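Long-range contacts in RctB replication initiator protein (Vibrio cholerae, PDB 5UBE), which initiates replication of the second chromosome of the cholera pathogen, its N-terminal helix-turn-helix domain probably helping to bind DNA: residues R13-V23 with S58-L68; V89-V99 with T109-L120. All coordinates share one frame; numbering follows the deposited sequence.

Contact 1: R13-V23 with S58-L68; sequences RTHKDGHLFEV and SRDGLVSTTEL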
loop_
_atom_site.group_PDB
_atom_site.type_symbol
_atom_site.label_atom_id
_atom_site.label_comp_id
_atom_site.label_asym_id
_atom_site.label_seq_id
_atom_site.Cartn_x
_atom_site.Cartn_y
_atom_site.Cartn_z
ATOM N N ARG A 13 -4.570 -13.748 -6.485
ATOM C CA ARG A 13 -3.614 -13.324 -5.467
ATOM C C ARG A 13 -3.211 -14.499 -4.586
ATOM O O ARG A 13 -4.034 -15.361 -4.269
ATOM C CB ARG A 13 -4.219 -12.216 -4.599
ATOM C CG ARG A 13 -4.718 -11.013 -5.380
ATOM C CD ARG A 13 -3.793 -9.835 -5.224
ATOM N NE ARG A 13 -4.317 -8.630 -5.859
ATOM C CZ ARG A 13 -3.607 -7.846 -6.666
ATOM N NH1 ARG A 13 -2.335 -8.127 -6.922
ATOM N NH2 ARG A 13 -4.164 -6.771 -7.205
ATOM N N THR A 14 -1.921 -14.537 -4.219
ATOM C CA THR A 14 -1.343 -15.528 -3.310
ATOM C C THR A 14 -0.301 -14.839 -2.436
ATOM O O THR A 14 -0.111 -13.619 -2.507
ATOM C CB THR A 14 -0.664 -16.696 -4.051
ATOM O OG1 THR A 14 0.562 -16.237 -4.640
ATOM C CG2 THR A 14 -1.565 -17.278 -5.130
ATOM N N HIS A 15 0.403 -15.635 -1.622
ATOM C CA HIS A 15 1.444 -15.073 -0.763
ATOM C C HIS A 15 2.547 -14.425 -1.586
ATOM O O HIS A 15 3.141 -13.432 -1.155
ATOM C CB HIS A 15 2.048 -16.153 0.140
ATOM C CG HIS A 15 1.109 -16.673 1.184
ATOM N ND1 HIS A 15 1.105 -16.211 2.482
ATOM C CD2 HIS A 15 0.151 -17.631 1.125
ATOM C CE1 HIS A 15 0.182 -16.854 3.175
ATOM N NE2 HIS A 15 -0.411 -17.722 2.373
ATOM N N LYS A 16 2.826 -14.977 -2.766
ATOM C CA LYS A 16 3.824 -14.431 -3.678
ATOM C C LYS A 16 3.564 -12.965 -4.023
ATOM O O LYS A 16 4.500 -12.248 -4.393
ATOM C CB LYS A 16 3.861 -15.294 -4.952
ATOM C CG LYS A 16 5.040 -15.032 -5.882
ATOM C CD LYS A 16 4.924 -15.866 -7.148
ATOM C CE LYS A 16 5.865 -15.368 -8.239
ATOM N NZ LYS A 16 5.662 -16.095 -9.536
ATOM N N ASP A 17 2.323 -12.491 -3.902
ATOM C CA ASP A 17 2.067 -11.088 -4.209
ATOM C C ASP A 17 2.715 -10.161 -3.187
ATOM O O ASP A 17 3.015 -9.004 -3.505
ATOM C CB ASP A 17 0.558 -10.833 -4.292
ATOM C CG ASP A 17 -0.089 -11.538 -5.488
ATOM O OD1 ASP A 17 -0.231 -12.776 -5.439
ATOM O OD2 ASP A 17 -0.452 -10.854 -6.474
ATOM N N GLY A 18 2.955 -10.652 -1.970
ATOM C CA GLY A 18 3.514 -9.828 -0.923
ATOM C C GLY A 18 2.447 -9.015 -0.209
ATOM O O GLY A 18 1.251 -9.336 -0.212
ATOM N N HIS A 19 2.896 -7.931 0.403
ATOM C CA HIS A 19 1.975 -7.056 1.100
ATOM C C HIS A 19 1.038 -6.380 0.105
ATOM O O HIS A 19 1.365 -6.216 -1.072
ATOM C CB HIS A 19 2.738 -6.012 1.916
ATOM C CG HIS A 19 3.269 -6.532 3.214
ATOM N ND1 HIS A 19 4.073 -5.783 4.045
ATOM C CD2 HIS A 19 3.104 -7.727 3.829
ATOM C CE1 HIS A 19 4.379 -6.492 5.116
ATOM N NE2 HIS A 19 3.805 -7.675 5.008
ATOM N N LEU A 20 -0.133 -5.967 0.603
ATOM C CA LEU A 20 -1.238 -5.496 -0.222
ATOM C C LEU A 20 -1.675 -4.093 0.181
ATOM O O LEU A 20 -1.677 -3.743 1.363
ATOM C CB LEU A 20 -2.436 -6.433 -0.099
ATOM C CG LEU A 20 -2.254 -7.864 -0.590
ATOM C CD1 LEU A 20 -3.563 -8.634 -0.488
ATOM C CD2 LEU A 20 -1.759 -7.850 -2.016
ATOM N N PHE A 21 -2.078 -3.305 -0.816
ATOM C CA PHE A 21 -2.558 -1.942 -0.623
ATOM C C PHE A 21 -3.966 -1.811 -1.182
ATOM O O PHE A 21 -4.203 -2.113 -2.354
ATOM C CB PHE A 21 -1.646 -0.933 -1.315
ATOM C CG PHE A 21 -0.253 -0.922 -0.777
ATOM C CD1 PHE A 21 0.079 -0.116 0.297
ATOM C CD2 PHE A 21 0.720 -1.742 -1.327
ATOM C CE1 PHE A 21 1.374 -0.120 0.799
ATOM C CE2 PHE A 21 2.008 -1.747 -0.830
ATOM C CZ PHE A 21 2.339 -0.948 0.219
ATOM N N GLU A 22 -4.887 -1.332 -0.358
ATOM C CA GLU A 22 -6.251 -1.105 -0.819
ATOM C C GLU A 22 -6.301 0.170 -1.664
ATOM O O GLU A 22 -5.903 1.246 -1.204
ATOM C CB GLU A 22 -7.183 -1.034 0.389
ATOM C CG GLU A 22 -8.529 -0.423 0.142
ATOM C CD GLU A 22 -9.195 -0.020 1.446
ATOM O OE1 GLU A 22 -9.415 -0.915 2.295
ATOM O OE2 GLU A 22 -9.465 1.188 1.628
ATOM N N VAL A 23 -6.777 0.039 -2.905
ATOM C CA VAL A 23 -6.906 1.185 -3.796
ATOM C C VAL A 23 -8.014 2.101 -3.297
ATOM O O VAL A 23 -9.082 1.641 -2.875
ATOM C CB VAL A 23 -7.184 0.707 -5.229
ATOM C CG1 VAL A 23 -7.476 1.893 -6.138
ATOM C CG2 VAL A 23 -5.996 -0.103 -5.754
ATOM N N SER A 58 -5.892 -1.509 -11.315
ATOM C CA SER A 58 -6.339 -2.606 -10.464
ATOM C C SER A 58 -7.734 -3.061 -10.885
ATOM O O SER A 58 -8.562 -2.253 -11.307
ATOM C CB SER A 58 -6.334 -2.185 -8.999
ATOM O OG SER A 58 -6.887 -3.198 -8.175
ATOM N N ARG A 59 -7.964 -4.373 -10.838
ATOM C CA ARG A 59 -9.266 -4.962 -11.106
ATOM C C ARG A 59 -9.857 -5.619 -9.876
ATOM O O ARG A 59 -10.907 -6.260 -9.984
ATOM C CB ARG A 59 -9.185 -6.011 -12.227
ATOM C CG ARG A 59 -8.489 -5.573 -13.507
ATOM C CD ARG A 59 -9.150 -4.348 -14.114
ATOM N NE ARG A 59 -8.588 -3.993 -15.418
ATOM C CZ ARG A 59 -9.069 -4.433 -16.578
ATOM N NH1 ARG A 59 -10.116 -5.245 -16.600
ATOM N NH2 ARG A 59 -8.506 -4.054 -17.721
ATOM N N ASP A 60 -9.196 -5.524 -8.717
ATOM C CA ASP A 60 -9.736 -6.136 -7.510
ATOM C C ASP A 60 -9.664 -5.226 -6.300
ATOM O O ASP A 60 -9.904 -5.692 -5.183
ATOM C CB ASP A 60 -9.053 -7.481 -7.209
ATOM C CG ASP A 60 -7.540 -7.371 -7.011
ATOM O OD1 ASP A 60 -6.971 -6.255 -7.049
ATOM O OD2 ASP A 60 -6.910 -8.431 -6.815
ATOM N N GLY A 61 -9.417 -3.934 -6.497
ATOM C CA GLY A 61 -9.310 -3.010 -5.394
ATOM C C GLY A 61 -8.000 -3.078 -4.655
ATOM O O GLY A 61 -7.862 -2.430 -3.616
ATOM N N LEU A 62 -7.037 -3.854 -5.147
ATOM C CA LEU A 62 -5.763 -4.023 -4.460
ATOM C C LEU A 62 -4.612 -3.744 -5.413
ATOM O O LEU A 62 -4.759 -3.808 -6.638
ATOM C CB LEU A 62 -5.610 -5.437 -3.889
ATOM C CG LEU A 62 -6.793 -6.024 -3.123
ATOM C CD1 LEU A 62 -6.695 -7.537 -3.069
ATOM C CD2 LEU A 62 -6.875 -5.424 -1.715
ATOM N N VAL A 63 -3.464 -3.426 -4.809
ATOM C CA VAL A 63 -2.159 -3.337 -5.457
ATOM C C VAL A 63 -1.163 -4.062 -4.558
ATOM O O VAL A 63 -1.160 -3.851 -3.346
ATOM C CB VAL A 63 -1.717 -1.876 -5.670
ATOM C CG1 VAL A 63 -0.272 -1.826 -6.159
ATOM C CG2 VAL A 63 -2.636 -1.177 -6.653
ATOM N N SER A 64 -0.337 -4.931 -5.128
ATOM C CA SER A 64 0.586 -5.682 -4.286
ATOM C C SER A 64 1.981 -5.071 -4.380
ATOM O O SER A 64 2.279 -4.308 -5.302
ATOM C CB SER A 64 0.607 -7.159 -4.695
ATOM O OG SER A 64 1.086 -7.299 -6.012
ATOM N N THR A 65 2.832 -5.381 -3.390
ATOM C CA THR A 65 4.240 -4.979 -3.499
ATOM C C THR A 65 4.898 -5.600 -4.732
ATOM O O THR A 65 5.773 -4.980 -5.353
ATOM C CB THR A 65 5.012 -5.336 -2.216
ATOM O OG1 THR A 65 4.822 -6.717 -1.887
ATOM C CG2 THR A 65 4.512 -4.518 -1.080
ATOM N N THR A 66 4.460 -6.794 -5.142
ATOM C CA THR A 66 5.012 -7.389 -6.363
ATOM C C THR A 66 4.701 -6.519 -7.575
ATOM O O THR A 66 5.577 -6.256 -8.407
ATOM C CB THR A 66 4.476 -8.811 -6.562
ATOM O OG1 THR A 66 5.096 -9.683 -5.604
ATOM C CG2 THR A 66 4.790 -9.330 -7.987
ATOM N N GLU A 67 3.461 -6.038 -7.676
ATOM C CA GLU A 67 3.099 -5.144 -8.771
ATOM C C GLU A 67 3.852 -3.823 -8.674
ATOM O O GLU A 67 4.157 -3.208 -9.704
ATOM C CB GLU A 67 1.570 -4.922 -8.781
ATOM C CG GLU A 67 0.772 -6.216 -9.002
ATOM C CD GLU A 67 -0.749 -6.031 -8.931
ATOM O OE1 GLU A 67 -1.234 -5.276 -8.068
ATOM O OE2 GLU A 67 -1.465 -6.650 -9.741
ATOM N N LEU A 68 4.139 -3.364 -7.454
ATOM C CA LEU A 68 4.902 -2.128 -7.292
ATOM C C LEU A 68 6.320 -2.279 -7.831
ATOM O O LEU A 68 6.827 -1.386 -8.524
ATOM C CB LEU A 68 4.933 -1.707 -5.823
ATOM C CG LEU A 68 3.596 -1.234 -5.233
ATOM C CD1 LEU A 68 3.785 -0.665 -3.849
ATOM C CD2 LEU A 68 2.898 -0.210 -6.131
#

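Contact 2: V89-V99 with T109-L120; sequences VAVGLFKQIPV and TMLHRFINPNQL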
loop_
_atom_site.group_PDB
_atom_site.type_symbol
_atom_site.label_atom_id
_atom_site.label_comp_id
_atom_site.label_asym_id
_atom_site.label_seq_id
_atom_site.Cartn_x
_atom_site.Cartn_y
_atom_site.Cartn_z
ATOM N N VAL A 89 4.112 3.785 7.754
ATOM C CA VAL A 89 3.348 3.310 8.904
ATOM C C VAL A 89 3.715 4.097 10.158
ATOM O O VAL A 89 2.840 4.520 10.927
ATOM C CB VAL A 89 3.574 1.799 9.088
ATOM C CG1 VAL A 89 3.001 1.327 10.412
ATOM C CG2 VAL A 89 2.948 1.047 7.930
ATOM N N ALA A 90 5.011 4.334 10.374
ATOM C CA ALA A 90 5.436 5.049 11.575
ATOM C C ALA A 90 4.858 6.456 11.638
ATOM O O ALA A 90 4.642 6.987 12.732
ATOM C CB ALA A 90 6.969 5.098 11.643
ATOM N N VAL A 91 4.601 7.079 10.489
ATOM C CA VAL A 91 3.994 8.403 10.503
ATOM C C VAL A 91 2.480 8.315 10.741
ATOM O O VAL A 91 1.871 9.253 11.271
ATOM C CB VAL A 91 4.333 9.140 9.194
ATOM C CG1 VAL A 91 3.264 10.202 8.850
ATOM C CG2 VAL A 91 5.691 9.790 9.293
ATOM N N GLY A 92 1.854 7.202 10.386
ATOM C CA GLY A 92 0.429 7.032 10.551
ATOM C C GLY A 92 -0.377 7.070 9.268
ATOM O O GLY A 92 -1.591 7.264 9.338
ATOM N N LEU A 93 0.258 6.862 8.108
ATOM C CA LEU A 93 -0.422 6.978 6.819
ATOM C C LEU A 93 -1.295 5.770 6.506
ATOM O O LEU A 93 -2.279 5.899 5.770
ATOM C CB LEU A 93 0.602 7.166 5.691
ATOM C CG LEU A 93 1.531 8.366 5.848
ATOM C CD1 LEU A 93 2.247 8.638 4.552
ATOM C CD2 LEU A 93 0.746 9.585 6.288
ATOM N N PHE A 94 -0.964 4.605 7.053
ATOM C CA PHE A 94 -1.634 3.356 6.736
ATOM C C PHE A 94 -2.113 2.664 7.997
ATOM O O PHE A 94 -1.359 2.540 8.970
ATOM C CB PHE A 94 -0.700 2.368 6.018
ATOM C CG PHE A 94 -0.283 2.790 4.659
ATOM C CD1 PHE A 94 -1.181 2.741 3.602
ATOM C CD2 PHE A 94 1.031 3.185 4.424
ATOM C CE1 PHE A 94 -0.789 3.103 2.326
ATOM C CE2 PHE A 94 1.432 3.551 3.157
ATOM C CZ PHE A 94 0.529 3.503 2.106
ATOM N N LYS A 95 -3.342 2.159 7.948
ATOM C CA LYS A 95 -3.797 1.150 8.892
ATOM C C LYS A 95 -3.384 -0.229 8.386
ATOM O O LYS A 95 -3.774 -0.638 7.278
ATOM C CB LYS A 95 -5.307 1.220 9.065
ATOM C CG LYS A 95 -5.847 0.287 10.128
ATOM C CD LYS A 95 -7.339 0.502 10.318
ATOM C CE LYS A 95 -7.889 -0.377 11.427
ATOM N NZ LYS A 95 -9.376 -0.352 11.456
ATOM N N GLN A 96 -2.602 -0.940 9.199
ATOM C CA GLN A 96 -2.197 -2.306 8.884
ATOM C C GLN A 96 -3.291 -3.277 9.309
ATOM O O GLN A 96 -3.659 -3.335 10.487
ATOM C CB GLN A 96 -0.885 -2.658 9.574
ATOM C CG GLN A 96 0.284 -1.794 9.164
ATOM C CD GLN A 96 1.611 -2.447 9.505
ATOM O OE1 GLN A 96 2.248 -2.086 10.493
ATOM N NE2 GLN A 96 2.033 -3.424 8.689
ATOM N N ILE A 97 -3.790 -4.046 8.349
ATOM C CA ILE A 97 -4.878 -4.996 8.551
ATOM C C ILE A 97 -4.376 -6.380 8.169
ATOM O O ILE A 97 -4.107 -6.615 6.983
ATOM C CB ILE A 97 -6.093 -4.616 7.695
ATOM C CG1 ILE A 97 -6.508 -3.166 7.975
ATOM C CG2 ILE A 97 -7.239 -5.605 7.908
ATOM C CD1 ILE A 97 -7.562 -2.630 7.017
ATOM N N PRO A 98 -4.212 -7.317 9.102
ATOM C CA PRO A 98 -3.881 -8.690 8.698
ATOM C C PRO A 98 -5.098 -9.337 8.056
ATOM O O PRO A 98 -6.218 -9.209 8.556
ATOM C CB PRO A 98 -3.492 -9.375 10.015
ATOM C CG PRO A 98 -3.228 -8.266 10.964
ATOM C CD PRO A 98 -4.158 -7.158 10.560
ATOM N N VAL A 99 -4.873 -10.006 6.923
ATOM C CA VAL A 99 -5.930 -10.633 6.142
ATOM C C VAL A 99 -5.517 -12.059 5.803
ATOM O O VAL A 99 -4.336 -12.414 5.838
ATOM C CB VAL A 99 -6.243 -9.857 4.845
ATOM C CG1 VAL A 99 -6.722 -8.458 5.171
ATOM C CG2 VAL A 99 -5.019 -9.823 3.943
ATOM N N THR A 109 -1.224 -12.342 5.054
ATOM C CA THR A 109 -0.376 -11.249 4.574
ATOM C C THR A 109 -0.889 -9.969 5.229
ATOM O O THR A 109 -1.799 -10.014 6.063
ATOM C CB THR A 109 -0.376 -11.160 3.039
ATOM O OG1 THR A 109 -1.708 -10.919 2.567
ATOM C CG2 THR A 109 0.146 -12.450 2.432
ATOM N N MET A 110 -0.324 -8.819 4.849
ATOM C CA MET A 110 -0.714 -7.526 5.413
ATOM C C MET A 110 -1.483 -6.689 4.393
ATOM O O MET A 110 -1.019 -6.489 3.264
ATOM C CB MET A 110 0.503 -6.733 5.893
ATOM C CG MET A 110 0.718 -6.772 7.394
ATOM S SD MET A 110 -0.733 -6.306 8.345
ATOM C CE MET A 110 -0.108 -6.609 10.001
ATOM N N LEU A 111 -2.644 -6.187 4.800
ATOM C CA LEU A 111 -3.400 -5.237 3.997
ATOM C C LEU A 111 -3.198 -3.839 4.562
ATOM O O LEU A 111 -3.205 -3.646 5.778
ATOM C CB LEU A 111 -4.888 -5.588 3.974
ATOM C CG LEU A 111 -5.748 -4.691 3.085
ATOM C CD1 LEU A 111 -5.312 -4.819 1.632
ATOM C CD2 LEU A 111 -7.220 -5.033 3.253
ATOM N N HIS A 112 -3.014 -2.869 3.676
ATOM C CA HIS A 112 -2.715 -1.500 4.073
ATOM C C HIS A 112 -3.754 -0.589 3.455
ATOM O O HIS A 112 -3.949 -0.605 2.235
ATOM C CB HIS A 112 -1.301 -1.097 3.644
ATOM C CG HIS A 112 -0.254 -1.977 4.231
ATOM N ND1 HIS A 112 0.545 -1.587 5.284
ATOM C CD2 HIS A 112 0.073 -3.261 3.961
ATOM C CE1 HIS A 112 1.347 -2.584 5.615
ATOM N NE2 HIS A 112 1.080 -3.611 4.829
ATOM N N ARG A 113 -4.410 0.199 4.299
ATOM C CA ARG A 113 -5.497 1.085 3.907
ATOM C C ARG A 113 -5.091 2.511 4.232
ATOM O O ARG A 113 -4.649 2.791 5.347
ATOM C CB ARG A 113 -6.791 0.710 4.636
ATOM C CG ARG A 113 -7.819 1.832 4.753
ATOM C CD ARG A 113 -9.020 1.328 5.527
ATOM N NE ARG A 113 -9.426 0.014 5.032
ATOM C CZ ARG A 113 -10.255 -0.810 5.662
ATOM N NH1 ARG A 113 -10.781 -0.471 6.832
ATOM N NH2 ARG A 113 -10.556 -1.983 5.120
ATOM N N PHE A 114 -5.196 3.397 3.249
ATOM C CA PHE A 114 -4.889 4.795 3.490
ATOM C C PHE A 114 -5.795 5.329 4.587
ATOM O O PHE A 114 -6.955 4.926 4.705
ATOM C CB PHE A 114 -5.059 5.604 2.204
ATOM C CG PHE A 114 -3.911 5.429 1.215
ATOM C CD1 PHE A 114 -2.711 6.118 1.393
ATOM C CD2 PHE A 114 -4.036 4.584 0.116
ATOM C CE1 PHE A 114 -1.671 5.974 0.489
ATOM C CE2 PHE A 114 -2.980 4.421 -0.798
ATOM C CZ PHE A 114 -1.798 5.121 -0.606
ATOM N N ILE A 115 -5.242 6.201 5.424
ATOM C CA ILE A 115 -5.967 6.810 6.531
ATOM C C ILE A 115 -6.235 8.263 6.171
ATOM O O ILE A 115 -5.339 8.972 5.701
ATOM C CB ILE A 115 -5.182 6.698 7.857
ATOM C CG1 ILE A 115 -4.770 5.247 8.117
ATOM C CG2 ILE A 115 -6.038 7.183 9.021
ATOM C CD1 ILE A 115 -4.126 5.017 9.462
ATOM N N ASN A 116 -7.472 8.691 6.366
ATOM C CA ASN A 116 -7.868 10.055 6.050
ATOM C C ASN A 116 -7.004 11.042 6.828
ATOM O O ASN A 116 -6.826 10.876 8.042
ATOM C CB ASN A 116 -9.350 10.243 6.392
ATOM C CG ASN A 116 -9.935 11.504 5.796
ATOM O OD1 ASN A 116 -9.373 12.592 5.936
ATOM N ND2 ASN A 116 -11.069 11.365 5.122
ATOM N N PRO A 117 -6.444 12.066 6.185
ATOM C CA PRO A 117 -5.672 13.064 6.940
ATOM C C PRO A 117 -6.458 13.711 8.075
ATOM O O PRO A 117 -5.867 14.036 9.113
ATOM C CB PRO A 117 -5.278 14.090 5.869
ATOM C CG PRO A 117 -5.337 13.321 4.564
ATOM C CD PRO A 117 -6.490 12.367 4.744
ATOM N N ASN A 118 -7.773 13.902 7.916
ATOM C CA ASN A 118 -8.572 14.428 9.023
ATOM C C ASN A 118 -8.514 13.506 10.231
ATOM O O ASN A 118 -8.542 13.977 11.375
ATOM C CB ASN A 118 -10.023 14.625 8.593
ATOM C CG ASN A 118 -10.161 15.586 7.433
ATOM O OD1 ASN A 118 -9.409 16.555 7.323
ATOM N ND2 ASN A 118 -11.130 15.324 6.559
ATOM N N GLN A 119 -8.431 12.195 9.993
ATOM C CA GLN A 119 -8.242 11.233 11.074
ATOM C C GLN A 119 -6.821 11.271 11.625
ATOM O O GLN A 119 -6.622 11.153 12.841
ATOM C CB GLN A 119 -8.574 9.827 10.573
ATOM C CG GLN A 119 -8.589 8.765 11.651
ATOM C CD GLN A 119 -9.855 8.803 12.491
ATOM O OE1 GLN A 119 -10.743 9.634 12.271
ATOM N NE2 GLN A 119 -9.946 7.896 13.460
ATOM N N LEU A 120 -5.822 11.412 10.746
ATOM C CA LEU A 120 -4.425 11.432 11.184
ATOM C C LEU A 120 -4.198 12.469 12.268
ATOM O O LEU A 120 -3.522 12.205 13.271
ATOM C CB LEU A 120 -3.499 11.742 10.011
ATOM C CG LEU A 120 -3.453 10.762 8.856
ATOM C CD1 LEU A 120 -2.130 10.917 8.127
ATOM C CD2 LEU A 120 -3.581 9.409 9.449
#

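Contact 1: R13-V23 with S58-L68
F21 and V63 form a hydrogen-bonded antiparallel pair, F21 N to V63 O 2.7 Å and V63 N to F21 O 2.9 Å, and the short strands 20-22 and 62-64 run at 153° to each other. Where the second strand passes into its helix, T65 N still bonds to H19 O, T66 N turns to D17 O, and T66 OG1 donates in plane to a lone pair of K16 O (2.9 Å). The R13 chain, bent at chi2 (-106°), brings its guanidinium side-on to D60 in a salt bridge on syn lone pairs: NH2 to OD1 (2.9 Å) is the straighter, in-plane bond, NE to OD2 (2.8 Å) the more bent. Its NH1 reaches E67 OE1 and D17 OD2 weakly, completing a four-residue salt-bridge network. E67 also closes a capping box with S64, and its main partner is R54, in a salt bridge through OE2. Away from this network, F21 CE2 touches L68 CD1 and, at the ring edge, T65 CG2 (3.7 Å each), while V23 CG2 meets V63 CG2. F21 and L68 both pack on I51 of helix 42-55, F21 also on L85 of helix 78-91, and strand 20-22 is hydrogen-bonded along its other edge to strand 108-114.

Contact 2: V89-V99 with T109-L120
Chi1 of -67° in F94 and -77° in F114 sets each ring anti to its own carbonyl carbon, and the two side chains run side by side until CE1 of F94 lies over one face of the F114 ring, 3.5 Å from CE1 of F114. The ring planes are inclined at 45°. H112 is two residues before F114 on the same side of the sheet and turns the edge of its imidazole toward the face of F94 in a T-shaped pair, the two rings perpendicular; its CB rests 3.8 Å from CD1 of F94. Next along this side, the Q96 amide runs beside the imidazole, NE2 3.3 Å from CE1 of H112. M110, bent at chi2, brings CE to CG of P98 at 3.7 Å.

The other side carries I97, whose CD1 sits 3.5 Å above the centre of the R113 guanidinium, and V99, whose CG1 meets CB of L111. Between the two sides, the antiparallel hairpin strands 94-99 and 109-114 are joined by paired backbone bonds at K95 with R113, I97 with L111 and V99 with T109. I115 N continues the bonding to L93 O, just beyond the Schellman motif in which G92 ends helix 78-91. There L93 CD2 packs on L120 CD1.

F94, H112 and F114 thus make one end of their side a buried aromatic cluster, F94 and F114 reaching L48 of helix 42-55 and H112 ND1 lacking a polar partner; Q96 and P98, further along, are exposed. On the other side V99 and L111 are buried and apolar, whereas R113 keeps its charge paired: I97 CD1 gives one guanidinium face an apolar cover while NE forms a salt bridge with E22.

Overall arrangement
Contacts 1 and 2 form the two ends of one mixed sheet, ordered 62-64, 20-22, 108-114, 94-100, and their centres lie about 15 Å apart on opposite sides of the chain's centre. The seam between them is the parallel pairing of strands 20-22 and 108-114: L20 O and H112 N (2.8 Å) and E22 N and H112 O (2.9 Å) are probably hydrogen-bonded. Across it, F21 of contact 1 meets the rings of H112 and F94 of contact 2, and L20 CB packs on L111 CD1 at 3.7 Å. Helix 65-71 begins in contact 1 and the next helix, 78-91, ends in contact 2, both within a domain that probably belongs to the helix-turn-helix class.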